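Local coordinates for synaptonemal complex protein 2 (Mus musculus, PDB 5IWZ) that is a major component of the axial and lateral elements of synaptonemal complexes in meiotic prophase, required for SYCP3 insertion and normal chromosome synapsis, at residues D54-I57 and C58-N62; S105-E108 and N109-I113; E241-M245 and D246-N250; R265-L268 and N269-G273; T335-E338 and E339-Q342. All coordinates share one frame; numbering follows the deposited sequence.

Contact 1 (D54-I57 and C58-N62)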
loop_
_atom_site.group_PDB
_atom_site.type_symbol
_atom_site.label_atom_id
_atom_site.label_comp_id
_atom_site.label_asym_id
_atom_site.label_seq_id
_atom_site.Cartn_x
_atom_site.Cartn_y
_atom_site.Cartn_z
ATOM N N ASP A 54 -12.025 15.187 16.110
ATOM C CA ASP A 54 -10.662 15.704 16.037
ATOM C C ASP A 54 -9.975 15.607 17.390
ATOM O O ASP A 54 -8.823 15.160 17.485
ATOM C CB ASP A 54 -10.685 17.148 15.539
ATOM C CG ASP A 54 -9.296 17.737 15.375
ATOM O OD1 ASP A 54 -9.080 18.868 15.842
ATOM O OD2 ASP A 54 -8.424 17.086 14.764
ATOM N N ASP A 55 -10.679 16.018 18.451
ATOM C CA ASP A 55 -10.123 15.949 19.798
ATOM C C ASP A 55 -9.757 14.516 20.168
ATOM O O ASP A 55 -8.666 14.252 20.679
ATOM C CB ASP A 55 -11.129 16.517 20.809
ATOM C CG ASP A 55 -11.267 18.043 20.728
ATOM O OD1 ASP A 55 -10.676 18.670 19.816
ATOM O OD2 ASP A 55 -11.991 18.618 21.578
ATOM N N LEU A 56 -10.669 13.580 19.933
ATOM C CA LEU A 56 -10.435 12.200 20.349
ATOM C C LEU A 56 -9.299 11.558 19.547
ATOM O O LEU A 56 -8.405 10.925 20.121
ATOM C CB LEU A 56 -11.746 11.422 20.220
ATOM C CG LEU A 56 -11.730 9.942 20.604
ATOM C CD1 LEU A 56 -11.490 9.972 22.098
ATOM C CD2 LEU A 56 -13.097 9.294 20.281
ATOM N N ILE A 57 -9.273 11.755 18.222
ATOM C CA ILE A 57 -8.235 11.110 17.411
ATOM C C ILE A 57 -6.845 11.656 17.743
ATOM O O ILE A 57 -5.884 10.888 17.889
ATOM C CB ILE A 57 -8.570 11.256 15.921
ATOM C CG1 ILE A 57 -9.712 10.304 15.545
ATOM C CG2 ILE A 57 -7.340 11.002 15.073
ATOM C CD1 ILE A 57 -10.324 10.622 14.188
ATOM N N CYS A 58 -6.720 12.983 17.898
ATOM C CA CYS A 58 -5.428 13.570 18.251
ATOM C C CYS A 58 -4.950 13.086 19.619
ATOM O O CYS A 58 -3.758 12.818 19.814
ATOM C CB CYS A 58 -5.525 15.101 18.225
ATOM S SG CYS A 58 -5.708 15.809 16.556
ATOM N N ARG A 59 -5.862 12.975 20.582
ATOM C CA ARG A 59 -5.465 12.463 21.894
ATOM C C ARG A 59 -4.950 11.034 21.806
ATOM O O ARG A 59 -3.887 10.712 22.347
ATOM C CB ARG A 59 -6.630 12.519 22.865
ATOM C CG ARG A 59 -6.287 11.914 24.205
ATOM C CD ARG A 59 -7.520 11.846 25.074
ATOM N NE ARG A 59 -8.225 10.570 24.979
ATOM C CZ ARG A 59 -9.478 10.405 25.400
ATOM N NH1 ARG A 59 -10.129 11.442 25.911
ATOM N NH2 ARG A 59 -10.083 9.222 25.306
ATOM N N GLU A 60 -5.712 10.150 21.159
ATOM C CA GLU A 60 -5.289 8.752 21.052
ATOM C C GLU A 60 -3.993 8.612 20.256
ATOM O O GLU A 60 -3.146 7.782 20.596
ATOM C CB GLU A 60 -6.411 7.912 20.435
ATOM C CG GLU A 60 -7.668 7.851 21.323
ATOM C CD GLU A 60 -7.353 7.363 22.758
ATOM O OE1 GLU A 60 -7.608 8.110 23.729
ATOM O OE2 GLU A 60 -6.800 6.252 22.904
ATOM N N LEU A 61 -3.812 9.413 19.197
ATOM C CA LEU A 61 -2.524 9.428 18.500
ATOM C C LEU A 61 -1.396 9.832 19.445
ATOM O O LEU A 61 -0.351 9.173 19.493
ATOM C CB LEU A 61 -2.586 10.367 17.287
ATOM C CG LEU A 61 -3.455 9.824 16.137
ATOM C CD1 LEU A 61 -3.648 10.842 15.019
ATOM C CD2 LEU A 61 -2.810 8.543 15.592
ATOM N N ASN A 62 -1.601 10.914 20.221
ATOM C CA ASN A 62 -0.603 11.356 21.196
ATOM C C ASN A 62 -0.266 10.264 22.209
ATOM O O ASN A 62 0.884 10.164 22.663
ATOM C CB ASN A 62 -1.096 12.609 21.928
ATOM C CG ASN A 62 -0.887 13.877 21.113
ATOM O OD1 ASN A 62 -0.113 13.885 20.156
ATOM N ND2 ASN A 62 -1.567 14.960 21.495
#
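Leu56 and Arg59 meet one helical turn apart on helix 49-63. Leu56 CD1 lies over one face of the Arg59 guanidinium, toward its rim, 3.6 Å from NH2. Both side chains leave the backbone in the same sense, with CG trans to the backbone N (chi1 180° in Leu56). Arg59 then bends at chi3, 93°, which brings the guanidinium back over the leucine methyl. Its edge is taken by Glu60. NE and NH2 both bind Glu60 OE1, with NE at 2.8 Å, and OE1 lies in the guanidinium plane. Glu60 is bent at chi2, and its OE1 also forms a salt bridge with Lys63. Arg59 NH1 and NH2 reach backbone carbonyls of Leu21 and Ala20. They tie this helix to helix 13-23 within the armadillo-repeat-like domain, which is built of stacked helices. On another side of the helix, Ile57 and Leu61 lie side by side and point the same way. Ile57 CG2 touches Leu61 CD1 at 3.7 Å, and both residues pack on helix 66-79. Cys58 SG sits 3.5 Å from Asp54 OD2. That carboxylate is fixed by Trp106 NE1 at OD2 and by Lys102 at OD1. The backbone N-H groups of Cys58 to Leu61 each bind the carbonyl four residues earlier; Leu61 N to Ile57 O is 2.9 Å.

Contact 2 (S105-E108 and N109-I113); sequences SWFE and NSKEI
Ser110 OG donates to Trp106 O at 2.7 Å, near the C-terminal end of helix 99-108. One residue earlier, Asn109 N still makes a regular helical bond to Ser105 O, at 2.8 Å. The backbone N of the same Ser110 binds Phe107 O at 3.1 Å, and its N-H is bent, 142°. Lys111 N then binds Glu108 O at 3.1 Å, closing a type I beta turn from Glu108 to Lys111. The turn joins helix 99-108 to helix 111-115 in the armadillo-repeat-like domain. Side chains bridge the same turn. Glu108 and Lys111 lie alongside each other, and Lys111 NZ meets Glu108 OE2 in a salt bridge of 2.7 Å. The ammonium stands above the carboxylate plane. Gln157 of helix 144-163 serves both partners: its NE2 donates to Glu108 OE1, and its OE1 accepts from Lys111 NZ. The aliphatic part of Lys111 has its own contact, CE against Phe107 CE2 at 3.8 Å. Phe107 has CG trans to its backbone N (chi1 178°), and this brings the ring near the lysine.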
loop_
_atom_site.group_PDB
_atom_site.type_symbol
_atom_site.label_atom_id
_atom_site.label_comp_id
_atom_site.label_asym_id
_atom_site.label_seq_id
_atom_site.Cartn_x
_atom_site.Cartn_y
_atom_site.Cartn_z
ATOM N N SER A 105 -4.135 16.816 9.283
ATOM C CA SER A 105 -3.596 16.910 10.631
ATOM C C SER A 105 -3.440 15.535 11.281
ATOM O O SER A 105 -2.409 15.254 11.904
ATOM C CB SER A 105 -4.501 17.806 11.470
ATOM O OG SER A 105 -4.196 17.661 12.834
ATOM N N TRP A 106 -4.444 14.659 11.155
ATOM C CA TRP A 106 -4.313 13.341 11.773
ATOM C C TRP A 106 -3.164 12.570 11.139
ATOM O O TRP A 106 -2.391 11.896 11.836
ATOM C CB TRP A 106 -5.619 12.548 11.664
ATOM C CG TRP A 106 -6.814 13.255 12.256
ATOM C CD1 TRP A 106 -6.802 14.284 13.173
ATOM C CD2 TRP A 106 -8.190 13.024 11.929
ATOM N NE1 TRP A 106 -8.097 14.690 13.442
ATOM C CE2 TRP A 106 -8.964 13.934 12.691
ATOM C CE3 TRP A 106 -8.849 12.132 11.070
ATOM C CZ2 TRP A 106 -10.350 13.966 12.623
ATOM C CZ3 TRP A 106 -10.237 12.174 11.000
ATOM C CH2 TRP A 106 -10.967 13.080 11.775
ATOM N N PHE A 107 -3.027 12.678 9.815
ATOM C CA PHE A 107 -1.915 12.037 9.120
ATOM C C PHE A 107 -0.576 12.623 9.557
ATOM O O PHE A 107 0.389 11.882 9.770
ATOM C CB PHE A 107 -2.098 12.195 7.606
ATOM C CG PHE A 107 -0.992 11.609 6.810
ATOM C CD1 PHE A 107 -0.876 10.238 6.668
ATOM C CD2 PHE A 107 -0.061 12.428 6.197
ATOM C CE1 PHE A 107 0.160 9.686 5.921
ATOM C CE2 PHE A 107 0.962 11.892 5.454
ATOM C CZ PHE A 107 1.074 10.515 5.311
ATOM N N GLU A 108 -0.499 13.956 9.680
ATOM C CA GLU A 108 0.707 14.595 10.200
ATOM C C GLU A 108 1.029 14.107 11.607
ATOM O O GLU A 108 2.189 13.829 11.929
ATOM C CB GLU A 108 0.536 16.117 10.214
ATOM C CG GLU A 108 0.451 16.775 8.842
ATOM C CD GLU A 108 1.807 16.985 8.207
ATOM O OE1 GLU A 108 1.855 17.541 7.085
ATOM O OE2 GLU A 108 2.826 16.600 8.828
ATOM N N ASN A 109 0.014 14.049 12.474
ATOM C CA ASN A 109 0.171 13.561 13.843
ATOM C C ASN A 109 0.419 12.058 13.918
ATOM O O ASN A 109 0.645 11.544 15.017
ATOM C CB ASN A 109 -1.066 13.911 14.668
ATOM C CG ASN A 109 -1.205 15.414 14.895
ATOM O OD1 ASN A 109 -0.229 16.160 14.792
ATOM N ND2 ASN A 109 -2.418 15.862 15.193
ATOM N N SER A 110 0.351 11.348 12.798
ATOM C CA SER A 110 0.704 9.937 12.735
ATOM C C SER A 110 2.145 9.723 12.308
ATOM O O SER A 110 2.606 8.576 12.283
ATOM C CB SER A 110 -0.215 9.196 11.753
ATOM O OG SER A 110 -1.574 9.296 12.151
ATOM N N LYS A 111 2.865 10.792 11.970
ATOM C CA LYS A 111 4.161 10.607 11.331
ATOM C C LYS A 111 5.193 10.077 12.314
ATOM O O LYS A 111 6.007 9.217 11.957
ATOM C CB LYS A 111 4.617 11.909 10.680
ATOM C CG LYS A 111 3.782 12.258 9.423
ATOM C CD LYS A 111 4.137 13.626 8.817
ATOM C CE LYS A 111 3.826 13.645 7.323
ATOM N NZ LYS A 111 3.740 15.035 6.779
ATOM N N GLU A 112 5.152 10.548 13.564
ATOM C CA GLU A 112 6.043 10.011 14.588
ATOM C C GLU A 112 5.824 8.512 14.777
ATOM O O GLU A 112 6.783 7.746 14.922
ATOM C CB GLU A 112 5.832 10.768 15.903
ATOM C CG GLU A 112 6.758 10.343 17.025
ATOM C CD GLU A 112 6.613 11.202 18.282
ATOM O OE1 GLU A 112 6.616 12.447 18.160
ATOM O OE2 GLU A 112 6.499 10.627 19.389
ATOM N N ILE A 113 4.565 8.078 14.761
ATOM C CA ILE A 113 4.244 6.659 14.863
ATOM C C ILE A 113 4.738 5.908 13.631
ATOM O O ILE A 113 5.332 4.828 13.735
ATOM C CB ILE A 113 2.725 6.481 15.048
ATOM C CG1 ILE A 113 2.298 6.888 16.467
ATOM C CG2 ILE A 113 2.308 5.063 14.717
ATOM C CD1 ILE A 113 0.808 7.172 16.604
#

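Contact 3 (E241-M245 and D246-N250); sequences EWFSM and DFIAN
Phe243 and Ile248 pack against each other across the tight turn between helix 232-242 and helix 246-253. Phe243 is the first residue to leave helical geometry, and Met245 holds the N-cap position of the next helix. The tight part is on the inside of the bend. Ile248 CG2 touches Phe243 CG at 3.6 Å, and the two side chains cross at about a right angle. Phe243 CB also approaches Ala249 CB, at 4.2 Å. All three residues are buried. Phe243 packs on Ile210 and Leu211 of helix 197-212, and Ile248 on Val271 and Ile274 of helix 260-274. The outer side is looser and more exposed. There Asp246 and Phe247 are open to solvent, and Phe247 gives little more than its CB, 3.8 Å from Met245 CG. Met245 lies between the two regions. Its CG is trans to the backbone N (chi1 166°), which sends the chain along the start of the new helix. SD then rests 3.8 Å from Ile248 CD1. The Met245 carbonyl has two takers in the first turn. Ile248 N makes only a weak bond to it, while Ala249 N binds Met245 O at 2.9 Å with an almost straight N-H, 175°.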
loop_
_atom_site.group_PDB
_atom_site.type_symbol
_atom_site.label_atom_id
_atom_site.label_comp_id
_atom_site.label_asym_id
_atom_site.label_seq_id
_atom_site.Cartn_x
_atom_site.Cartn_y
_atom_site.Cartn_z
ATOM N N GLU A 241 15.619 14.692 -17.073
ATOM C CA GLU A 241 15.791 15.385 -15.799
ATOM C C GLU A 241 15.722 14.418 -14.623
ATOM O O GLU A 241 16.453 14.579 -13.641
ATOM C CB GLU A 241 14.717 16.460 -15.631
ATOM C CG GLU A 241 14.562 17.354 -16.839
ATOM C CD GLU A 241 14.070 18.732 -16.465
ATOM O OE1 GLU A 241 14.898 19.552 -16.017
ATOM O OE2 GLU A 241 12.858 18.990 -16.605
ATOM N N TRP A 242 14.863 13.404 -14.725
ATOM C CA TRP A 242 14.618 12.481 -13.622
ATOM C C TRP A 242 15.704 11.412 -13.472
ATOM O O TRP A 242 15.907 10.904 -12.364
ATOM C CB TRP A 242 13.257 11.816 -13.813
ATOM C CG TRP A 242 12.107 12.753 -13.614
ATOM C CD1 TRP A 242 12.143 13.985 -13.015
ATOM C CD2 TRP A 242 10.741 12.536 -14.003
ATOM N NE1 TRP A 242 10.882 14.549 -13.015
ATOM C CE2 TRP A 242 10.007 13.681 -13.615
ATOM C CE3 TRP A 242 10.071 11.497 -14.654
ATOM C CZ2 TRP A 242 8.641 13.806 -13.853
ATOM C CZ3 TRP A 242 8.705 11.624 -14.878
ATOM C CH2 TRP A 242 8.009 12.766 -14.476
ATOM N N PHE A 243 16.414 11.056 -14.545
ATOM C CA PHE A 243 17.355 9.939 -14.491
ATOM C C PHE A 243 18.705 10.366 -15.053
ATOM O O PHE A 243 18.838 10.601 -16.259
ATOM C CB PHE A 243 16.794 8.727 -15.234
ATOM C CG PHE A 243 15.438 8.281 -14.739
ATOM C CD1 PHE A 243 15.305 7.633 -13.518
ATOM C CD2 PHE A 243 14.297 8.499 -15.498
ATOM C CE1 PHE A 243 14.056 7.212 -13.064
ATOM C CE2 PHE A 243 13.053 8.078 -15.053
ATOM C CZ PHE A 243 12.931 7.434 -13.827
ATOM N N SER A 244 19.708 10.447 -14.170
ATOM C CA SER A 244 21.043 10.885 -14.570
ATOM C C SER A 244 21.647 9.966 -15.630
ATOM O O SER A 244 22.368 10.432 -16.522
ATOM C CB SER A 244 21.963 10.952 -13.349
ATOM O OG SER A 244 21.477 11.853 -12.368
ATOM N N MET A 245 21.376 8.663 -15.546
ATOM C CA MET A 245 21.995 7.704 -16.455
ATOM C C MET A 245 21.257 7.709 -17.792
ATOM O O MET A 245 20.041 7.496 -17.832
ATOM C CB MET A 245 21.997 6.300 -15.845
ATOM C CG MET A 245 22.309 5.204 -16.877
ATOM S SD MET A 245 22.619 3.506 -16.293
ATOM C CE MET A 245 23.691 3.779 -14.891
ATOM N N ASP A 246 21.997 7.934 -18.885
ATOM C CA ASP A 246 21.375 8.020 -20.208
ATOM C C ASP A 246 20.617 6.741 -20.555
ATOM O O ASP A 246 19.474 6.796 -21.031
ATOM C CB ASP A 246 22.432 8.323 -21.268
ATOM C CG ASP A 246 22.924 9.758 -21.205
ATOM O OD1 ASP A 246 23.682 10.168 -22.110
ATOM O OD2 ASP A 246 22.548 10.474 -20.252
ATOM N N PHE A 247 21.238 5.581 -20.310
ATOM C CA PHE A 247 20.586 4.297 -20.549
ATOM C C PHE A 247 19.207 4.236 -19.900
ATOM O O PHE A 247 18.244 3.764 -20.514
ATOM C CB PHE A 247 21.482 3.170 -20.025
ATOM C CG PHE A 247 20.914 1.792 -20.211
ATOM C CD1 PHE A 247 20.082 1.229 -19.245
ATOM C CD2 PHE A 247 21.240 1.039 -21.334
ATOM C CE1 PHE A 247 19.563 -0.047 -19.404
ATOM C CE2 PHE A 247 20.729 -0.238 -21.504
ATOM C CZ PHE A 247 19.889 -0.784 -20.533
ATOM N N ILE A 248 19.086 4.730 -18.668
ATOM C CA ILE A 248 17.824 4.639 -17.938
ATOM C C ILE A 248 16.824 5.678 -18.442
ATOM O O ILE A 248 15.641 5.379 -18.637
ATOM C CB ILE A 248 18.079 4.773 -16.422
ATOM C CG1 ILE A 248 18.837 3.535 -15.903
ATOM C CG2 ILE A 248 16.765 5.013 -15.666
ATOM C CD1 ILE A 248 19.306 3.637 -14.455
ATOM N N ALA A 249 17.279 6.913 -18.655
ATOM C CA ALA A 249 16.403 7.941 -19.218
ATOM C C ALA A 249 15.827 7.510 -20.566
ATOM O O ALA A 249 14.640 7.741 -20.835
ATOM C CB ALA A 249 17.164 9.259 -19.359
ATOM N N ASN A 250 16.654 6.886 -21.424
ATOM C CA ASN A 250 16.185 6.380 -22.718
ATOM C C ASN A 250 15.082 5.333 -22.546
ATOM O O ASN A 250 14.048 5.384 -23.222
ATOM C CB ASN A 250 17.347 5.764 -23.520
ATOM C CG ASN A 250 18.386 6.781 -23.964
ATOM O OD1 ASN A 250 18.176 7.995 -23.879
ATOM N ND2 ASN A 250 19.523 6.281 -24.460
#

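Contact 4 (R265-L268 and N269-G273)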
loop_
_atom_site.group_PDB
_atom_site.type_symbol
_atom_site.label_atom_id
_atom_site.label_comp_id
_atom_site.label_asym_id
_atom_site.label_seq_id
_atom_site.Cartn_x
_atom_site.Cartn_y
_atom_site.Cartn_z
ATOM N N ARG A 265 7.157 -3.502 -16.899
ATOM C CA ARG A 265 8.038 -4.645 -16.640
ATOM C C ARG A 265 9.325 -4.552 -17.463
ATOM O O ARG A 265 10.433 -4.754 -16.946
ATOM C CB ARG A 265 7.291 -5.959 -16.935
ATOM C CG ARG A 265 8.178 -7.227 -17.026
ATOM C CD ARG A 265 8.977 -7.513 -15.738
ATOM N NE ARG A 265 8.131 -7.989 -14.640
ATOM C CZ ARG A 265 8.564 -8.299 -13.426
ATOM N NH1 ARG A 265 9.851 -8.191 -13.107
ATOM N NH2 ARG A 265 7.702 -8.727 -12.516
ATOM N N ILE A 266 9.204 -4.239 -18.751
ATOM C CA ILE A 266 10.397 -4.136 -19.589
ATOM C C ILE A 266 11.335 -3.060 -19.041
ATOM O O ILE A 266 12.526 -3.307 -18.808
ATOM C CB ILE A 266 10.000 -3.882 -21.058
ATOM C CG1 ILE A 266 9.341 -5.133 -21.648
ATOM C CG2 ILE A 266 11.211 -3.445 -21.914
ATOM C CD1 ILE A 266 8.593 -4.881 -22.942
ATOM N N PHE A 267 10.793 -1.869 -18.761
ATOM C CA PHE A 267 11.618 -0.774 -18.250
ATOM C C PHE A 267 12.307 -1.155 -16.943
ATOM O O PHE A 267 13.523 -0.957 -16.782
ATOM C CB PHE A 267 10.763 0.484 -18.068
ATOM C CG PHE A 267 11.412 1.554 -17.213
ATOM C CD1 PHE A 267 12.427 2.359 -17.726
ATOM C CD2 PHE A 267 10.988 1.774 -15.901
ATOM C CE1 PHE A 267 13.020 3.365 -16.948
ATOM C CE2 PHE A 267 11.569 2.776 -15.107
ATOM C CZ PHE A 267 12.578 3.578 -15.626
ATOM N N LEU A 268 11.555 -1.724 -15.997
ATOM C CA LEU A 268 12.141 -1.998 -14.688
ATOM C C LEU A 268 13.190 -3.097 -14.773
ATOM O O LEU A 268 14.213 -3.038 -14.078
ATOM C CB LEU A 268 11.043 -2.364 -13.689
ATOM C CG LEU A 268 10.145 -1.169 -13.395
ATOM C CD1 LEU A 268 8.967 -1.591 -12.540
ATOM C CD2 LEU A 268 10.959 -0.054 -12.722
ATOM N N ASN A 269 12.963 -4.107 -15.624
ATOM C CA ASN A 269 13.997 -5.119 -15.843
ATOM C C ASN A 269 15.270 -4.495 -16.412
ATOM O O ASN A 269 16.382 -4.836 -15.981
ATOM C CB ASN A 269 13.474 -6.241 -16.757
ATOM C CG ASN A 269 12.677 -7.290 -15.993
ATOM O OD1 ASN A 269 12.346 -7.097 -14.826
ATOM N ND2 ASN A 269 12.373 -8.414 -16.650
ATOM N N LEU A 270 15.128 -3.555 -17.355
ATOM C CA LEU A 270 16.290 -2.812 -17.853
ATOM C C LEU A 270 16.978 -2.023 -16.739
ATOM O O LEU A 270 18.201 -2.096 -16.573
ATOM C CB LEU A 270 15.875 -1.864 -18.977
ATOM C CG LEU A 270 15.535 -2.548 -20.295
ATOM C CD1 LEU A 270 15.240 -1.527 -21.377
ATOM C CD2 LEU A 270 16.685 -3.453 -20.691
ATOM N N VAL A 271 16.208 -1.242 -15.979
ATOM C CA VAL A 271 16.800 -0.409 -14.935
ATOM C C VAL A 271 17.543 -1.268 -13.921
ATOM O O VAL A 271 18.721 -1.031 -13.626
ATOM C CB VAL A 271 15.723 0.451 -14.257
ATOM C CG1 VAL A 271 16.188 0.891 -12.886
ATOM C CG2 VAL A 271 15.415 1.647 -15.118
ATOM N N ASN A 272 16.866 -2.282 -13.373
ATOM C CA ASN A 272 17.509 -3.098 -12.353
ATOM C C ASN A 272 18.676 -3.879 -12.939
ATOM O O ASN A 272 19.656 -4.150 -12.235
ATOM C CB ASN A 272 16.485 -4.032 -11.704
ATOM C CG ASN A 272 15.436 -3.268 -10.892
ATOM O OD1 ASN A 272 15.748 -2.257 -10.237
ATOM N ND2 ASN A 272 14.187 -3.724 -10.957
ATOM N N GLY A 273 18.598 -4.230 -14.224
ATOM C CA GLY A 273 19.721 -4.897 -14.855
ATOM C C GLY A 273 20.928 -3.989 -14.973
ATOM O O GLY A 273 22.038 -4.363 -14.589
#
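Asn269 begins the second half with two links to Arg265, one turn back on helix 260-274. Its N binds Arg265 O at 2.9 Å, and its OD1 accepts from Arg265 NH1 at 3.2 Å. OD1 lies at the edge of the guanidinium, in its plane, while the amide is turned 64° from that plane. Arg265 is folded at chi2, 59°, and again at chi3, which carries NH1 forward to the asparagine. Its NH2 forms a salt bridge with Asp310, and Tyr216 makes a cation-pi contact with the guanidinium. Leu270 comes next. Its N binds Ile266 O at 3.0 Å, and the two side chains meet only loosely, on an exposed side. The helix here joins helices 216-229 and 246-253 to the beta strands 281-285 and 308-312, so one side faces helices and another a sheet. Val271 belongs to the helical side. Its CG2 sits over one face of the Phe267 ring, 3.8 Å from the centroid, a CH-pi contact offset toward the rim. An edge-to-face contact with Phe252 also holds that ring. Asn272 follows, with N bonded to Leu268 O at 2.8 Å and OD1 accepting from Gln219.

Contact 5 (T335-E338 and E339-Q342)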
loop_
_atom_site.group_PDB
_atom_site.type_symbol
_atom_site.label_atom_id
_atom_site.label_comp_id
_atom_site.label_asym_id
_atom_site.label_seq_id
_atom_site.Cartn_x
_atom_site.Cartn_y
_atom_site.Cartn_z
ATOM N N THR A 335 3.178 -12.073 -2.531
ATOM C CA THR A 335 4.337 -11.546 -1.823
ATOM C C THR A 335 4.650 -12.466 -0.658
ATOM O O THR A 335 3.740 -12.839 0.087
ATOM C CB THR A 335 4.066 -10.124 -1.320
ATOM O OG1 THR A 335 3.778 -9.293 -2.444
ATOM C CG2 THR A 335 5.253 -9.576 -0.550
ATOM N N VAL A 336 5.923 -12.830 -0.507
ATOM C CA VAL A 336 6.370 -13.670 0.610
ATOM C C VAL A 336 7.356 -12.870 1.444
ATOM O O VAL A 336 8.507 -12.702 1.036
ATOM C CB VAL A 336 7.025 -14.982 0.132
ATOM C CG1 VAL A 336 7.505 -15.837 1.335
ATOM C CG2 VAL A 336 6.083 -15.761 -0.773
ATOM N N PRO A 337 6.970 -12.405 2.627
ATOM C CA PRO A 337 7.904 -11.634 3.447
ATOM C C PRO A 337 8.778 -12.545 4.283
ATOM O O PRO A 337 8.408 -13.674 4.615
ATOM C CB PRO A 337 6.979 -10.782 4.324
ATOM C CG PRO A 337 5.750 -11.586 4.443
ATOM C CD PRO A 337 5.604 -12.393 3.173
ATOM N N GLU A 338 9.960 -12.033 4.624
ATOM C CA GLU A 338 10.941 -12.886 5.278
ATOM C C GLU A 338 10.431 -13.420 6.611
ATOM O O GLU A 338 10.765 -14.549 6.987
ATOM C CB GLU A 338 12.282 -12.146 5.434
ATOM C CG GLU A 338 12.403 -11.085 6.468
ATOM C CD GLU A 338 13.878 -10.702 6.697
ATOM O OE1 GLU A 338 14.158 -9.547 7.078
ATOM O OE2 GLU A 338 14.763 -11.563 6.485
ATOM N N GLU A 339 9.578 -12.665 7.309
ATOM C CA GLU A 339 9.071 -13.149 8.583
ATOM C C GLU A 339 8.142 -14.349 8.416
ATOM O O GLU A 339 7.890 -15.051 9.388
ATOM C CB GLU A 339 8.354 -12.021 9.334
ATOM C CG GLU A 339 7.027 -11.621 8.719
ATOM C CD GLU A 339 7.101 -10.348 7.861
ATOM O OE1 GLU A 339 8.218 -9.921 7.455
ATOM O OE2 GLU A 339 6.016 -9.794 7.580
ATOM N N LYS A 340 7.626 -14.600 7.211
ATOM C CA LYS A 340 6.781 -15.765 6.974
ATOM C C LYS A 340 7.578 -17.032 6.641
ATOM O O LYS A 340 6.989 -18.112 6.544
ATOM C CB LYS A 340 5.818 -15.465 5.831
ATOM C CG LYS A 340 4.389 -15.233 6.236
ATOM C CD LYS A 340 3.494 -15.296 5.013
ATOM C CE LYS A 340 2.302 -14.359 5.128
ATOM N NZ LYS A 340 1.278 -14.622 4.065
ATOM N N VAL A 341 8.889 -16.934 6.455
ATOM C CA VAL A 341 9.709 -18.056 5.998
ATOM C C VAL A 341 10.345 -18.696 7.229
ATOM O O VAL A 341 11.104 -18.048 7.959
ATOM C CB VAL A 341 10.767 -17.592 4.980
ATOM C CG1 VAL A 341 11.753 -18.720 4.638
ATOM C CG2 VAL A 341 10.086 -17.080 3.704
ATOM N N GLN A 342 9.981 -19.947 7.490
ATOM C CA GLN A 342 10.619 -20.732 8.547
ATOM C C GLN A 342 12.046 -21.126 8.167
ATOM O O GLN A 342 12.966 -21.011 8.984
ATOM C CB GLN A 342 9.781 -21.975 8.848
ATOM C CG GLN A 342 10.217 -22.698 10.125
ATOM C CD GLN A 342 9.337 -23.876 10.442
ATOM O OE1 GLN A 342 9.279 -24.830 9.677
ATOM N NE2 GLN A 342 8.628 -23.810 11.562
HETATM O O HOH W 1 3.143 -15.290 1.465
HETATM O O HOH W 2 11.585 -15.852 9.237
#
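Val336 and Val341 face each other across a short turn, with their side chains at about a right angle. Val336 CG1 touches Val341 CG2 at 3.7 Å. Each valine has CG1 trans to its backbone N (chi1 179° in Val336), yet it is CG2 of Val341 that meets CG1 of Val336. Both residues are buried. Val336 packs on Leu357 and Leu359 of strand 352-359, and Val341 on Phe391. Pro337 is approached by two side chains, each running obliquely to it. The Glu339 carboxylate comes to its ring carbons, with OE1 3.5 Å from Pro337 CB. Glu339 gets there by a chi1 of 71°, which sets CG between the backbone N and the carbonyl carbon, and by a bend at chi2. The aliphatic part of Lys340 passes along another part of the ring, with its CD 4.0 Å from Pro337 CD. Glu338 to Lys340 form a single 3-10 turn that links strand 333-337 to strand 341-349. The two strands are edge strands of different antiparallel sheets in the Spt16M-like domain, whose sequence family is related to PH-like domains. Lys340 N binds Pro337 O at 2.9 Å, and Val341 N binds Glu338 O at 3.1 Å. One water donates to Glu338 O at 2.7 Å. The same water also donates to Val341 O. A second water accepts from Lys340 NZ at 3.3 Å. The corner thus joins apolar contact between the valines to carbonyls met by main-chain N-H groups and water, and Lys340 NZ is linked to Thr335 O through water rather than directly.

In the fold
The five contacts follow one another along the chain, and two pairs touch. Contacts 1 and 2 lie in the armadillo-repeat-like domain, with centres 10 Å apart. Ile57 CD1 packs on Trp106 CH2 at 3.5 Å, and Cys58 SG meets Asn109 ND2 at 3.6 Å. Contacts 3 and 4 form the second pair, centres 13 Å apart, on consecutive helices. Ile248 CG2 meets Val271 CG2 at 3.7 Å, and Phe243 CZ approaches Phe267 CZ at 4.3 Å. The two pairs are far apart: contacts 2 and 3 have centres 35 Å apart and nearest atoms about 21 Å apart. Contact 5, in the Spt16M-like domain, comes nearest to contact 4, about 11 Å between nearest atoms.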